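Local atomic coordinates of hydrolase (PDB entry 1UFO), a protein that adopts the alpha/beta hydrolase fold and probably acts as a hydrolase on a substrate that has not been identified. Residues 36-41 and 62-67; 45-50 and 133-138; 60-63 and 69-72; 210-215 and 221-226. All blocks are in the same frame, centred on the assembly; numbering follows the deposited sequence.

Interaction 1 (36-41 and 62-67); sequences SKEHIL and HGEREG
Lys37 and Glu64 carry this contact: NZ of Lys37 lies 2.7 Å from OE1 of Glu64, a hydrogen-bonded salt bridge between the first turn of helix 37-42 and the loop at 62-67. The ammonium meets that oxygen on its anti side, 20° out of the carboxylate plane. It also binds OE1 of Glu38 at 2.8 Å, this time on the syn side, so Glu64 and Glu38 both bind this nitrogen, and Asp58 makes a third carboxylate partner. Arg7 pairs with OE1 of Glu64, which probably offsets the gathered negative charge. Lys37 gets there with CG lodged between the backbone N and the carbonyl carbon (chi1 63°), a chain extended through CE, and a bend at its last torsion (chi4 -56°).

In the alpha/beta hydrolase sheet, strands 25-30 and 52-56 are parallel neighbours, and the two segments follow one strand each; the bridge thus joins the connections that leave their adjacent C-terminal ends. Each segment has its own local order. Ser36 is the N-cap of helix 37-42, its OG accepting from His39 N at 3.2 Å, and His62 to Arg65 form a type II' turn with Arg65 N bonded to His62 O at 3.0 Å.

Away from the buried lysine the contact is sparse. CB of Ser36 comes only to 4.4 Å from CA of Gly63, and on the solvent side OE1 of Glu38 and OE1 of Glu64 stand 4.3 Å apart, like charges with Lys37 serving both.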
loop_
_atom_site.group_PDB
_atom_site.type_symbol
_atom_site.label_atom_id
_atom_site.label_comp_id
_atom_site.label_asym_id
_atom_site.label_seq_id
_atom_site.Cartn_x
_atom_site.Cartn_y
_atom_site.Cartn_z
ATOM N N SER A 36 1.113 24.785 0.047
ATOM C CA SER A 36 1.102 25.561 -1.188
ATOM C C SER A 36 1.251 24.592 -2.369
ATOM O O SER A 36 1.573 23.390 -2.156
ATOM C CB SER A 36 2.336 26.483 -1.220
ATOM O OG SER A 36 3.527 25.687 -1.205
ATOM N N LYS A 37 1.034 25.090 -3.588
ATOM C CA LYS A 37 1.164 24.267 -4.784
ATOM C C LYS A 37 2.591 23.742 -4.934
ATOM O O LYS A 37 2.785 22.610 -5.327
ATOM C CB LYS A 37 0.683 25.057 -6.029
ATOM C CG LYS A 37 1.495 26.281 -6.321
ATOM C CD LYS A 37 0.721 27.157 -7.313
ATOM C CE LYS A 37 1.506 28.390 -7.778
ATOM N NZ LYS A 37 1.985 29.304 -6.623
ATOM N N GLU A 38 3.602 24.539 -4.571
ATOM C CA GLU A 38 4.947 23.997 -4.750
ATOM C C GLU A 38 5.256 22.895 -3.750
ATOM O O GLU A 38 5.941 21.957 -4.120
ATOM C CB GLU A 38 6.008 25.104 -4.538
ATOM C CG GLU A 38 5.886 26.274 -5.522
ATOM C CD GLU A 38 4.756 27.302 -5.228
ATOM O OE1 GLU A 38 4.459 28.089 -6.161
ATOM O OE2 GLU A 38 4.176 27.317 -4.121
ATOM N N HIS A 39 4.750 23.061 -2.536
ATOM C CA HIS A 39 5.026 22.050 -1.505
ATOM C C HIS A 39 4.421 20.686 -1.887
ATOM O O HIS A 39 5.107 19.678 -1.824
ATOM C CB HIS A 39 4.425 22.508 -0.169
ATOM C CG HIS A 39 4.790 21.610 0.961
ATOM N ND1 HIS A 39 3.853 21.110 1.840
ATOM C CD2 HIS A 39 5.989 21.109 1.345
ATOM C CE1 HIS A 39 4.471 20.347 2.734
ATOM N NE2 HIS A 39 5.773 20.327 2.462
ATOM N N ILE A 40 3.151 20.673 -2.298
ATOM C CA ILE A 40 2.557 19.340 -2.578
ATOM C C ILE A 40 3.231 18.674 -3.813
ATOM O O ILE A 40 3.508 17.463 -3.774
ATOM C CB ILE A 40 0.998 19.464 -2.721
ATOM C CG1 ILE A 40 0.381 18.068 -2.893
ATOM C CG2 ILE A 40 0.618 20.270 -3.950
ATOM C CD1 ILE A 40 0.518 17.278 -1.650
ATOM N N LEU A 41 3.626 19.426 -4.852
ATOM C CA LEU A 41 4.278 18.755 -5.995
ATOM C C LEU A 41 5.680 18.219 -5.578
ATOM O O LEU A 41 6.089 17.159 -6.046
ATOM C CB LEU A 41 4.403 19.691 -7.183
ATOM C CG LEU A 41 2.998 20.035 -7.752
ATOM C CD1 LEU A 41 3.264 20.707 -9.110
ATOM C CD2 LEU A 41 2.081 18.819 -7.929
ATOM N N HIS A 62 -3.887 30.824 0.595
ATOM C CA HIS A 62 -2.632 30.171 0.700
ATOM C C HIS A 62 -1.670 30.552 -0.450
ATOM O O HIS A 62 -2.100 31.042 -1.503
ATOM C CB HIS A 62 -2.865 28.638 0.590
ATOM C CG HIS A 62 -3.479 28.047 1.814
ATOM N ND1 HIS A 62 -4.793 28.258 2.176
ATOM C CD2 HIS A 62 -2.923 27.277 2.792
ATOM C CE1 HIS A 62 -5.018 27.641 3.338
ATOM N NE2 HIS A 62 -3.901 27.047 3.720
ATOM N N GLY A 63 -0.397 30.329 -0.205
ATOM C CA GLY A 63 0.609 30.510 -1.219
ATOM C C GLY A 63 0.703 31.943 -1.726
ATOM O O GLY A 63 0.946 32.917 -0.945
ATOM N N GLU A 64 0.469 32.096 -3.012
ATOM C CA GLU A 64 0.545 33.432 -3.627
ATOM C C GLU A 64 -0.708 34.213 -3.494
ATOM O O GLU A 64 -0.726 35.425 -3.818
ATOM C CB GLU A 64 0.952 33.366 -5.104
ATOM C CG GLU A 64 2.296 32.682 -5.271
ATOM C CD GLU A 64 2.881 32.710 -6.688
ATOM O OE1 GLU A 64 2.673 31.746 -7.463
ATOM O OE2 GLU A 64 3.609 33.728 -6.985
ATOM N N ARG A 65 -1.767 33.602 -2.968
ATOM C CA ARG A 65 -3.060 34.287 -2.839
ATOM C C ARG A 65 -3.186 35.131 -1.590
ATOM O O ARG A 65 -2.509 34.897 -0.657
ATOM C CB ARG A 65 -4.166 33.210 -2.885
ATOM C CG ARG A 65 -4.093 32.452 -4.199
ATOM C CD ARG A 65 -5.138 31.339 -4.337
ATOM N NE ARG A 65 -6.511 31.873 -4.365
ATOM C CZ ARG A 65 -7.575 31.111 -4.646
ATOM N NH1 ARG A 65 -7.408 29.811 -4.898
ATOM N NH2 ARG A 65 -8.806 31.609 -4.701
ATOM N N GLU A 66 -4.084 36.134 -1.564
ATOM C CA GLU A 66 -4.162 36.981 -0.381
ATOM C C GLU A 66 -4.557 36.211 0.850
ATOM O O GLU A 66 -5.578 35.555 0.812
ATOM C CB GLU A 66 -5.137 38.145 -0.584
ATOM C CG GLU A 66 -4.602 39.462 0.102
ATOM C CD GLU A 66 -3.374 40.104 -0.681
ATOM O OE1 GLU A 66 -2.855 41.195 -0.287
ATOM O OE2 GLU A 66 -2.922 39.505 -1.706
ATOM N N GLY A 67 -3.753 36.303 1.908
ATOM C CA GLY A 67 -4.014 35.589 3.170
ATOM C C GLY A 67 -4.113 36.512 4.379
ATOM O O GLY A 67 -4.527 37.630 4.236
#

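Interaction 2 (45-50 and 133-138); sequences PGYAER and LAFIGS
With CG anti to its carbonyl carbon (chi1 -80°), Tyr47 aims its ring at strand 132-135, and Leu133 and Phe135, whose first torsions have the same sense (chi1 -56° and -69°), come at it from the opposite direction. The backbones stay well apart, the nearest CA atoms, those of Tyr47 and Leu133, being 12.8 Å from each other; only the far ends of the side chains meet.

The phenol oxygen does most of the touching. OH of Tyr47 lies 3.6 Å from CD1 of Leu133, and the same methyl approaches the edge of the tyrosine ring, 4.1 Å from CE1 of Tyr47. On Phe135 the hydroxyl sits at the ring edge, in the ring plane, with OH of Tyr47 3.7 Å from CZ of Phe135. This buried oxygen is not left to apolar neighbours alone, for it is hydrogen-bonded to Ala224 O in helix 221-236, a bond that should fix how deep the tyrosine reaches. Leu228 of that helix touches Tyr47, and Leu231 touches Leu133.

A loop tyrosine thus reaches in to the sheet beside helix 221-236, in the interior of an alpha/beta hydrolase fold, on the strand beside 107-112, which is followed directly by Ser113, in a probable nucleophile elbow near Phe135.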
loop_
_atom_site.group_PDB
_atom_site.type_symbol
_atom_site.label_atom_id
_atom_site.label_comp_id
_atom_site.label_asym_id
_atom_site.label_seq_id
_atom_site.Cartn_x
_atom_site.Cartn_y
_atom_site.Cartn_z
ATOM N N PRO A 45 7.808 12.931 -5.527
ATOM C CA PRO A 45 8.991 12.625 -6.349
ATOM C C PRO A 45 8.757 11.408 -7.258
ATOM O O PRO A 45 8.087 10.445 -6.890
ATOM C CB PRO A 45 10.077 12.384 -5.283
ATOM C CG PRO A 45 9.320 11.683 -4.181
ATOM C CD PRO A 45 8.055 12.595 -4.106
ATOM N N GLY A 46 9.334 11.471 -8.469
ATOM C CA GLY A 46 9.233 10.401 -9.427
ATOM C C GLY A 46 7.965 10.280 -10.273
ATOM O O GLY A 46 7.922 9.501 -11.217
ATOM N N TYR A 47 6.950 11.054 -9.935
ATOM C CA TYR A 47 5.686 10.936 -10.618
ATOM C C TYR A 47 5.793 11.508 -12.047
ATOM O O TYR A 47 5.392 10.820 -12.969
ATOM C CB TYR A 47 4.585 11.674 -9.848
ATOM C CG TYR A 47 3.991 10.942 -8.659
ATOM C CD1 TYR A 47 2.631 10.810 -8.583
ATOM C CD2 TYR A 47 4.779 10.461 -7.624
ATOM C CE1 TYR A 47 1.986 10.164 -7.459
ATOM C CE2 TYR A 47 4.190 9.850 -6.486
ATOM C CZ TYR A 47 2.788 9.724 -6.449
ATOM O OH TYR A 47 2.196 9.138 -5.359
ATOM N N ALA A 48 6.391 12.688 -12.161
ATOM C CA ALA A 48 6.532 13.273 -13.505
ATOM C C ALA A 48 7.467 12.428 -14.338
ATOM O O ALA A 48 7.199 12.160 -15.549
ATOM C CB ALA A 48 6.966 14.708 -13.377
ATOM N N GLU A 49 8.528 11.924 -13.694
ATOM C CA GLU A 49 9.478 11.068 -14.437
ATOM C C GLU A 49 8.880 9.785 -14.981
ATOM O O GLU A 49 9.390 9.163 -15.945
ATOM C CB GLU A 49 10.679 10.772 -13.508
ATOM C CG GLU A 49 11.430 11.966 -13.107
ATOM C CD GLU A 49 10.831 12.799 -11.976
ATOM O OE1 GLU A 49 9.754 12.477 -11.448
ATOM O OE2 GLU A 49 11.450 13.807 -11.615
ATOM N N ARG A 50 7.760 9.333 -14.406
ATOM C CA ARG A 50 7.061 8.136 -14.799
ATOM C C ARG A 50 5.994 8.489 -15.848
ATOM O O ARG A 50 5.324 7.613 -16.398
ATOM C CB ARG A 50 6.433 7.557 -13.530
ATOM C CG ARG A 50 5.988 6.183 -13.502
ATOM C CD ARG A 50 7.206 5.244 -13.503
ATOM N NE ARG A 50 7.905 5.062 -12.235
ATOM C CZ ARG A 50 7.639 4.127 -11.304
ATOM N NH1 ARG A 50 6.637 3.249 -11.435
ATOM N NH2 ARG A 50 8.479 3.983 -10.277
ATOM N N LEU A 133 -5.772 9.609 -4.763
ATOM C CA LEU A 133 -4.869 9.310 -3.634
ATOM C C LEU A 133 -5.225 10.317 -2.540
ATOM O O LEU A 133 -5.227 11.522 -2.745
ATOM C CB LEU A 133 -3.380 9.530 -4.008
ATOM C CG LEU A 133 -2.938 8.730 -5.244
ATOM C CD1 LEU A 133 -1.442 9.062 -5.474
ATOM C CD2 LEU A 133 -3.022 7.209 -4.971
ATOM N N ALA A 134 -5.556 9.810 -1.340
ATOM C CA ALA A 134 -5.882 10.667 -0.211
ATOM C C ALA A 134 -4.776 10.418 0.818
ATOM O O ALA A 134 -4.749 9.405 1.532
ATOM C CB ALA A 134 -7.292 10.246 0.364
ATOM N N PHE A 135 -3.838 11.390 0.869
ATOM C CA PHE A 135 -2.724 11.270 1.768
ATOM C C PHE A 135 -3.021 11.985 3.091
ATOM O O PHE A 135 -3.583 13.062 3.086
ATOM C CB PHE A 135 -1.511 11.983 1.200
ATOM C CG PHE A 135 -0.922 11.347 -0.005
ATOM C CD1 PHE A 135 -1.271 11.790 -1.300
ATOM C CD2 PHE A 135 0.077 10.342 0.118
ATOM C CE1 PHE A 135 -0.647 11.263 -2.425
ATOM C CE2 PHE A 135 0.699 9.817 -0.995
ATOM C CZ PHE A 135 0.350 10.270 -2.298
ATOM N N ILE A 136 -2.660 11.322 4.188
ATOM C CA ILE A 136 -2.753 11.882 5.553
ATOM C C ILE A 136 -4.031 12.679 5.842
ATOM O O ILE A 136 -4.014 13.764 6.407
ATOM C CB ILE A 136 -1.436 12.719 5.888
ATOM C CG1 ILE A 136 -1.345 14.025 5.053
ATOM C CG2 ILE A 136 -0.202 11.771 5.657
ATOM C CD1 ILE A 136 0.014 14.796 5.489
ATOM N N GLY A 137 -5.146 12.060 5.492
ATOM C CA GLY A 137 -6.415 12.745 5.606
ATOM C C GLY A 137 -7.606 11.880 5.909
ATOM O O GLY A 137 -7.472 10.720 6.303
ATOM N N SER A 138 -8.778 12.462 5.655
ATOM C CA SER A 138 -10.035 11.831 6.024
ATOM C C SER A 138 -11.197 12.417 5.244
ATOM O O SER A 138 -11.084 13.543 4.688
ATOM C CB SER A 138 -10.223 12.091 7.523
ATOM O OG SER A 138 -11.536 11.735 7.968
#

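Interaction 3 (60-63 and 69-72); sequences PRHG and PPSS
Pro69 and Pro70 lie against Arg61 and His62 where the long loop after strand 52-56 doubles back on itself. Taken in order, Pro69 comes first. Its CB rests over one face of the His62 ring, 4.2 Å from the centroid and 24° off the normal, a CH-pi contact offset toward the CE1-NE2 edge, where CB of Pro69 is 3.9 Å from NE2 of His62. CG of the same proline is close to the backbone, 3.2 Å from Arg61 O. The imidazole is fixed for this contact at both nitrogens: ND1 of His62 donates to Pro60 O at 2.8 Å, nearly straight (170°) and in the ring plane, while NE2 is bonded to Gln34 N.

Next, Pro70 slides under the guanidinium of Arg61. Its N stands 3.4 Å from the guanidinium plane, over one face and toward the rim, and CD of Pro70 is 3.8 Å from NE of Arg61. The group is positioned by a bend at chi3 (64°) and by two outside partners, with NE bonded to Pro68 O and NH1 in a salt bridge to Glu80. A leucine in place of Arg61 would probably strand the Glu80 charge and the Pro68 carbonyl and take the flat group away from one side of Pro70.

Helix 77-103 backs the contact, with Tyr77 and Val81 on Pro70 and Val84 on Arg61; on the other flank, His62 packs against His31 and Leu33, just after strand 25-30.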
loop_
_atom_site.group_PDB
_atom_site.type_symbol
_atom_site.label_atom_id
_atom_site.label_comp_id
_atom_site.label_asym_id
_atom_site.label_seq_id
_atom_site.Cartn_x
_atom_site.Cartn_y
_atom_site.Cartn_z
ATOM N N PRO A 60 -7.535 28.918 -1.685
ATOM C CA PRO A 60 -7.832 30.291 -1.221
ATOM C C PRO A 60 -7.058 30.541 0.054
ATOM O O PRO A 60 -6.898 29.653 0.922
ATOM C CB PRO A 60 -9.328 30.257 -0.965
ATOM C CG PRO A 60 -9.848 29.258 -1.907
ATOM C CD PRO A 60 -8.760 28.140 -1.943
ATOM N N ARG A 61 -6.546 31.766 0.210
ATOM C CA ARG A 61 -5.780 32.205 1.354
ATOM C C ARG A 61 -4.381 31.598 1.558
ATOM O O ARG A 61 -3.717 31.863 2.571
ATOM C CB ARG A 61 -6.565 31.970 2.658
ATOM C CG ARG A 61 -7.826 32.700 2.719
ATOM C CD ARG A 61 -8.516 32.508 4.071
ATOM N NE ARG A 61 -7.789 33.035 5.222
ATOM C CZ ARG A 61 -8.377 33.130 6.411
ATOM N NH1 ARG A 61 -9.636 32.714 6.507
ATOM N NH2 ARG A 61 -7.747 33.657 7.474
ATOM N N HIS A 62 -3.887 30.824 0.595
ATOM C CA HIS A 62 -2.632 30.171 0.700
ATOM C C HIS A 62 -1.670 30.552 -0.450
ATOM O O HIS A 62 -2.100 31.042 -1.503
ATOM C CB HIS A 62 -2.865 28.638 0.590
ATOM C CG HIS A 62 -3.479 28.047 1.814
ATOM N ND1 HIS A 62 -4.793 28.258 2.176
ATOM C CD2 HIS A 62 -2.923 27.277 2.792
ATOM C CE1 HIS A 62 -5.018 27.641 3.338
ATOM N NE2 HIS A 62 -3.901 27.047 3.720
ATOM N N GLY A 63 -0.397 30.329 -0.205
ATOM C CA GLY A 63 0.609 30.510 -1.219
ATOM C C GLY A 63 0.703 31.943 -1.726
ATOM O O GLY A 63 0.946 32.917 -0.945
ATOM N N PRO A 69 -3.743 32.503 6.096
ATOM C CA PRO A 69 -4.654 31.379 6.119
ATOM C C PRO A 69 -5.346 31.442 7.492
ATOM O O PRO A 69 -5.067 32.321 8.313
ATOM C CB PRO A 69 -3.711 30.197 6.081
ATOM C CG PRO A 69 -2.492 30.766 5.316
ATOM C CD PRO A 69 -2.343 32.040 6.044
ATOM N N PRO A 70 -6.231 30.530 7.747
ATOM C CA PRO A 70 -6.964 30.427 9.004
ATOM C C PRO A 70 -5.933 30.189 10.135
ATOM O O PRO A 70 -4.978 29.453 9.935
ATOM C CB PRO A 70 -7.826 29.183 8.778
ATOM C CG PRO A 70 -8.090 29.185 7.286
ATOM C CD PRO A 70 -6.817 29.706 6.676
ATOM N N SER A 71 -6.152 30.788 11.321
ATOM C CA SER A 71 -5.233 30.555 12.459
ATOM C C SER A 71 -5.969 29.796 13.557
ATOM O O SER A 71 -7.114 30.144 13.882
ATOM C CB SER A 71 -4.695 31.879 13.019
ATOM O OG SER A 71 -5.748 32.826 12.964
ATOM N N SER A 72 -5.313 28.765 14.087
ATOM C CA SER A 72 -5.895 27.892 15.091
ATOM C C SER A 72 -6.294 28.628 16.346
ATOM O O SER A 72 -7.050 28.082 17.123
ATOM C CB SER A 72 -4.940 26.763 15.503
ATOM O OG SER A 72 -3.885 27.284 16.294
#

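Interaction 4 (210-215 and 221-226); sequences FVEEGA and PLMARV
Three side chains of helix 221-236 meet the Phe210 ring. Over one face lies Val226, its CG2 4.0 Å from the ring centroid and 17° off the normal, a CH-pi contact. Two other residues meet the ring edge near its plane: CD2 of Leu222 is 3.8 Å from CZ of Phe210, and CG of Met223, present as selenomethionine, is 4.0 Å from CE2 of Phe210. The phenyl reaches them because CG lies opposite the backbone N (chi1 170°). Were Phe210 cut back to alanine, a gap would be likely to open between strand and helix, leaving Leu222, Met223 and Val226 without their common partner.

Beside the ring, the extended Glu212 crosses Met223 at about a right angle, and its OE2 lies 3.7 Å from CB of Leu222, while CE of Met223 touches CB of Ala215 at 3.8 Å. The strand and helix run nearly antiparallel (161°), their axes 9.4 Å apart, as the last strand and last helix of the alpha/beta hydrolase fold. The short link between them carries His217, which with Ser113 and Asp183 is placed as in a Ser-His-Asp triad, consistent with a hydrolase active site.

Further out, OE2 of Glu212 is hydrogen-bonded to Thr220 OG1, which also bonds Met223 N, so the buried carboxylate is tied to the helix start. A water bridges the other oxygen, donating to Glu212 OE1 and accepting from Leu222 N. Beyond strand 207-212 the sheet continues as an antiparallel ladder with a strand of the second subunit, while, in the helix layer, Leu222 packs on His233 of that subunit.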
loop_
_atom_site.group_PDB
_atom_site.type_symbol
_atom_site.label_atom_id
_atom_site.label_comp_id
_atom_site.label_asym_id
_atom_site.label_seq_id
_atom_site.Cartn_x
_atom_site.Cartn_y
_atom_site.Cartn_z
ATOM N N PHE A 210 -3.085 2.261 2.936
ATOM C CA PHE A 210 -1.674 1.977 3.110
ATOM C C PHE A 210 -1.313 2.731 4.375
ATOM O O PHE A 210 -1.559 3.945 4.473
ATOM C CB PHE A 210 -0.808 2.531 1.953
ATOM C CG PHE A 210 0.654 2.450 2.252
ATOM C CD1 PHE A 210 1.304 1.206 2.172
ATOM C CD2 PHE A 210 1.365 3.601 2.647
ATOM C CE1 PHE A 210 2.695 1.052 2.482
ATOM C CE2 PHE A 210 2.748 3.440 2.970
ATOM C CZ PHE A 210 3.387 2.167 2.883
ATOM N N VAL A 211 -0.783 1.988 5.367
ATOM C CA VAL A 211 -0.392 2.625 6.609
ATOM C C VAL A 211 1.078 2.347 6.874
ATOM O O VAL A 211 1.528 1.174 6.869
ATOM C CB VAL A 211 -1.247 2.121 7.823
ATOM C CG1 VAL A 211 -0.796 2.878 9.128
ATOM C CG2 VAL A 211 -2.744 2.416 7.586
ATOM N N GLU A 212 1.845 3.410 7.057
ATOM C CA GLU A 212 3.290 3.322 7.354
ATOM C C GLU A 212 3.394 3.397 8.897
ATOM O O GLU A 212 3.014 4.402 9.528
ATOM C CB GLU A 212 3.980 4.480 6.683
ATOM C CG GLU A 212 5.490 4.513 6.892
ATOM C CD GLU A 212 6.149 5.560 6.022
ATOM O OE1 GLU A 212 7.244 6.002 6.383
ATOM O OE2 GLU A 212 5.536 5.966 5.041
ATOM N N GLU A 213 3.949 2.339 9.490
ATOM C CA GLU A 213 4.003 2.278 10.955
ATOM C C GLU A 213 5.053 3.279 11.439
ATOM O O GLU A 213 6.204 3.268 10.949
ATOM C CB GLU A 213 4.406 0.872 11.341
ATOM C CG GLU A 213 3.912 0.533 12.700
ATOM C CD GLU A 213 2.384 0.430 12.809
ATOM O OE1 GLU A 213 1.585 0.242 11.817
ATOM O OE2 GLU A 213 1.961 0.444 13.980
ATOM N N GLY A 214 4.639 4.122 12.385
ATOM C CA GLY A 214 5.565 5.093 12.937
ATOM C C GLY A 214 5.547 6.457 12.299
ATOM O O GLY A 214 6.020 7.418 12.896
ATOM N N ALA A 215 5.018 6.542 11.080
ATOM C CA ALA A 215 4.927 7.845 10.415
ATOM C C ALA A 215 3.827 8.668 11.044
ATOM O O ALA A 215 2.883 8.134 11.641
ATOM C CB ALA A 215 4.639 7.657 8.913
ATOM N N PRO A 221 8.187 9.680 1.572
ATOM C CA PRO A 221 8.586 9.176 0.260
ATOM C C PRO A 221 8.024 7.781 0.044
ATOM O O PRO A 221 7.667 7.486 -1.094
ATOM C CB PRO A 221 10.110 9.108 0.307
ATOM C CG PRO A 221 10.473 10.334 1.276
ATOM C CD PRO A 221 9.348 10.126 2.394
ATOM N N LEU A 222 7.938 6.950 1.087
ATOM C CA LEU A 222 7.362 5.596 0.877
ATOM C C LEU A 222 5.853 5.704 0.485
ATOM O O LEU A 222 5.387 5.003 -0.411
ATOM C CB LEU A 222 7.499 4.721 2.132
ATOM C CG LEU A 222 6.906 3.315 1.961
ATOM C CD1 LEU A 222 7.511 2.498 0.795
ATOM C CD2 LEU A 222 7.108 2.536 3.276
HETATM N N MSE A 223 5.100 6.581 1.152
HETATM C CA MSE A 223 3.709 6.805 0.752
HETATM C C MSE A 223 3.659 7.264 -0.700
HETATM O O MSE A 223 2.829 6.811 -1.450
HETATM C CB MSE A 223 3.099 7.892 1.658
HETATM C CG MSE A 223 2.692 7.437 3.074
HETATM SE SE MSE A 223 2.091 8.968 4.029
HETATM C CE MSE A 223 2.512 8.319 5.852
ATOM N N ALA A 224 4.536 8.171 -1.108
ATOM C CA ALA A 224 4.440 8.617 -2.486
ATOM C C ALA A 224 4.659 7.501 -3.447
ATOM O O ALA A 224 3.994 7.411 -4.460
ATOM C CB ALA A 224 5.477 9.754 -2.704
ATOM N N ARG A 225 5.661 6.644 -3.168
ATOM C CA ARG A 225 5.983 5.534 -4.043
ATOM C C ARG A 225 4.806 4.528 -4.135
ATOM O O ARG A 225 4.460 4.067 -5.230
ATOM C CB ARG A 225 7.275 4.858 -3.525
ATOM C CG ARG A 225 7.760 3.642 -4.423
ATOM C CD ARG A 225 8.140 4.204 -5.775
ATOM N NE ARG A 225 9.017 3.418 -6.693
ATOM C CZ ARG A 225 10.367 3.405 -6.707
ATOM N NH1 ARG A 225 10.945 2.680 -7.639
ATOM N NH2 ARG A 225 11.144 4.060 -5.843
ATOM N N VAL A 226 4.127 4.275 -3.004
ATOM C CA VAL A 226 2.982 3.356 -3.056
ATOM C C VAL A 226 1.805 3.987 -3.841
ATOM O O VAL A 226 1.085 3.335 -4.587
ATOM C CB VAL A 226 2.555 2.975 -1.620
ATOM C CG1 VAL A 226 1.245 2.239 -1.636
ATOM C CG2 VAL A 226 3.651 2.093 -1.032
HETATM O O HOH W 1 8.941 6.780 3.962
#

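Overall arrangement
Interactions 2 and 4 are buried and largely apolar, and both reach the same sheet, interaction 2 from loop 45-50 and interaction 4 from helix 221-236: their centres are 11 Å apart, and the hydroxyl of Tyr47 on the carbonyl of Ala224 joins them directly. Interaction 4 also adjoins the subunit interface, where the sheet runs on. Interactions 1 and 3 have centres about 9 Å apart, share His62 and Gly63, and organise the loop following strand 52-56; interaction 1 is a surface network of charges, interaction 3 a partly buried packing of prolines on an imidazole and a guanidinium. Interaction 3 is about 27 Å, centre to centre, from interaction 4, whereas interactions 1 and 2 adjoin in sequence without otherwise touching.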